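Local coordinates for protein DR2417 (Deinococcus radiodurans, PDB 4XWT) that probably acts as a metal-dependent 5'-3' exoribonuclease of the bacterial RNase J family, possibly also an endonuclease, in RNA maturation and decay, at residues D175-P180 and V376-H381. Residues are numbered along the deposited sequence; the frame is centred on the assembly and turned at random.
Sequences DFKIDP and VHASGH. With ZN (zinc ion), chain C; ZN (zinc ion), chain D; U5P (uridine-5'-monophosphate), chain H.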
# COMPACT_ATOMS: atom_id res chain seq x y z
N ASP A 175 -21.32 -8.03 12.29
CA ASP A 175 -19.91 -8.41 12.31
C ASP A 175 -19.70 -9.52 13.33
O ASP A 175 -20.21 -9.41 14.45
CB ASP A 175 -19.01 -7.23 12.68
CG ASP A 175 -18.89 -6.19 11.58
OD1 ASP A 175 -19.85 -6.05 10.77
OD2 ASP A 175 -17.83 -5.52 11.57
N PHE A 176 -18.95 -10.57 12.99
CA PHE A 176 -18.68 -11.60 13.98
C PHE A 176 -17.47 -12.48 13.74
O PHE A 176 -17.02 -12.68 12.62
CB PHE A 176 -19.88 -12.53 14.11
CG PHE A 176 -19.95 -13.61 13.06
CD1 PHE A 176 -20.43 -13.33 11.79
CD2 PHE A 176 -19.57 -14.92 13.35
CE1 PHE A 176 -20.53 -14.32 10.83
CE2 PHE A 176 -19.67 -15.94 12.39
CZ PHE A 176 -20.14 -15.64 11.13
N LYS A 177 -16.99 -13.03 14.85
CA LYS A 177 -16.23 -14.27 14.86
C LYS A 177 -16.91 -15.18 15.86
O LYS A 177 -17.79 -14.76 16.61
CB LYS A 177 -14.78 -14.02 15.28
CG LYS A 177 -14.71 -13.37 16.64
CD LYS A 177 -13.33 -12.84 16.99
CE LYS A 177 -12.32 -13.97 17.18
NZ LYS A 177 -11.14 -13.49 17.95
N ILE A 178 -16.49 -16.44 15.89
CA ILE A 178 -16.97 -17.33 16.93
C ILE A 178 -15.82 -17.57 17.89
O ILE A 178 -15.04 -18.50 17.71
CB ILE A 178 -17.47 -18.67 16.37
CG1 ILE A 178 -18.54 -18.43 15.30
CG2 ILE A 178 -18.03 -19.53 17.52
CD1 ILE A 178 -19.17 -19.71 14.77
N ASP A 179 -15.71 -16.71 18.90
CA ASP A 179 -14.65 -16.80 19.89
C ASP A 179 -15.18 -17.50 21.14
O ASP A 179 -16.06 -16.97 21.83
CB ASP A 179 -14.13 -15.40 20.23
CG ASP A 179 -12.76 -15.42 20.89
OD1 ASP A 179 -12.45 -16.40 21.61
OD2 ASP A 179 -11.98 -14.46 20.70
N PRO A 180 -14.63 -18.69 21.46
CA PRO A 180 -15.09 -19.44 22.64
C PRO A 180 -14.78 -18.73 23.96
O PRO A 180 -15.48 -18.95 24.94
CB PRO A 180 -14.33 -20.76 22.54
CG PRO A 180 -13.20 -20.52 21.60
CD PRO A 180 -13.63 -19.43 20.66
N VAL A 376 0.40 -12.02 18.04
CA VAL A 376 -0.06 -11.04 19.02
C VAL A 376 -1.29 -10.30 18.50
O VAL A 376 -1.64 -9.24 19.01
CB VAL A 376 1.03 -10.05 19.37
CG1 VAL A 376 2.19 -10.80 20.01
CG2 VAL A 376 1.51 -9.31 18.12
N HIS A 377 -1.93 -10.87 17.48
CA HIS A 377 -3.18 -10.31 16.96
C HIS A 377 -4.14 -11.35 16.41
O HIS A 377 -3.75 -12.27 15.69
CB HIS A 377 -2.89 -9.30 15.85
CG HIS A 377 -4.13 -8.66 15.30
ND1 HIS A 377 -4.82 -7.67 15.97
CD2 HIS A 377 -4.81 -8.89 14.15
CE1 HIS A 377 -5.86 -7.30 15.24
NE2 HIS A 377 -5.88 -8.03 14.14
N ALA A 378 -5.42 -11.16 16.74
CA ALA A 378 -6.49 -11.95 16.17
C ALA A 378 -7.50 -11.02 15.54
O ALA A 378 -7.84 -9.99 16.10
CB ALA A 378 -7.16 -12.84 17.23
N SER A 379 -7.94 -11.37 14.34
CA SER A 379 -8.94 -10.59 13.64
C SER A 379 -10.29 -10.66 14.38
O SER A 379 -10.55 -11.60 15.17
CB SER A 379 -9.07 -11.12 12.21
OG SER A 379 -10.31 -10.75 11.63
N GLY A 380 -11.14 -9.67 14.12
CA GLY A 380 -12.46 -9.64 14.71
C GLY A 380 -13.49 -10.42 13.91
O GLY A 380 -14.65 -10.47 14.29
N HIS A 381 -13.05 -11.06 12.83
CA HIS A 381 -13.97 -11.65 11.88
C HIS A 381 -13.77 -13.14 11.70
O HIS A 381 -12.64 -13.64 11.69
CB HIS A 381 -13.85 -10.95 10.52
CG HIS A 381 -14.20 -9.50 10.57
ND1 HIS A 381 -15.47 -9.02 10.28
CD2 HIS A 381 -13.47 -8.41 10.91
CE1 HIS A 381 -15.49 -7.71 10.41
NE2 HIS A 381 -14.29 -7.31 10.79
ZN ZN C . -16.82 -4.25 13.36
ZN ZN D . -17.67 -3.76 10.23
N1 U5P H . -10.67 -2.77 10.88
C2 U5P H . -11.00 -1.40 10.96
N3 U5P H . -11.27 -0.84 12.14
C4 U5P H . -11.22 -1.57 13.27
C5 U5P H . -10.91 -2.92 13.22
C6 U5P H . -10.63 -3.50 11.99
O2 U5P H . -11.05 -0.71 9.92
O4 U5P H . -11.47 -1.02 14.36
C1' U5P H . -10.38 -3.38 9.58
C2' U5P H . -9.09 -4.18 9.60
O2' U5P H . -8.04 -3.49 8.92
C3' U5P H . -9.42 -5.47 8.88
C4' U5P H . -10.92 -5.61 9.03
O3' U5P H . -9.14 -5.35 7.49
O4' U5P H . -11.43 -4.29 9.25
C5' U5P H . -11.24 -6.47 10.24
O5' U5P H . -10.39 -6.11 11.33
P U5P H . -10.50 -6.89 12.73
O1P U5P H . -10.24 -8.28 12.26
O2P U5P H . -9.45 -6.29 13.63
O3P U5P H . -11.89 -6.59 13.21
O HOH W 1 -10.53 -11.04 18.07
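Lys177 lies alongside the backbone of Ser379 and Gly380, its CD 3.5 Å from Ser379 O. With CG set between the backbone N and the carbonyl carbon (chi1 58°), the chain runs along that backbone and bends at chi3, bringing NZ to a weak hydrogen bond with Ser379 O (3.4 Å) and a salt bridge with Asp179 OD2 (3.0 Å), met from above the carboxylate plane. Nearer the metals, the His381 ring turns its CE1 obliquely to Asp175 OD2 (3.4 Å), the single oxygen that bridges both zinc ions; His84, His86, Asp88, His89, His153 and His403 complete the two sites. His381, the predicted proton acceptor, is hydrogen-bonded through ND1 to Asp209. Between these contacts, His381 CA lies 3.3 Å from Phe176 O in a bent CA-H...O contact. Ser379 forms an ST turn, its OG accepting from His381 N (3.0 Å). Ser379 OG also donates to O1P of the bound UMP (2.6 Å). The contact thus joins the loop following strand 168-172 of the metallo-beta-lactamase fold to the loop leading into helix 384-394, against which the Phe176 side chain packs, while Ala378 rests on helix 222-234.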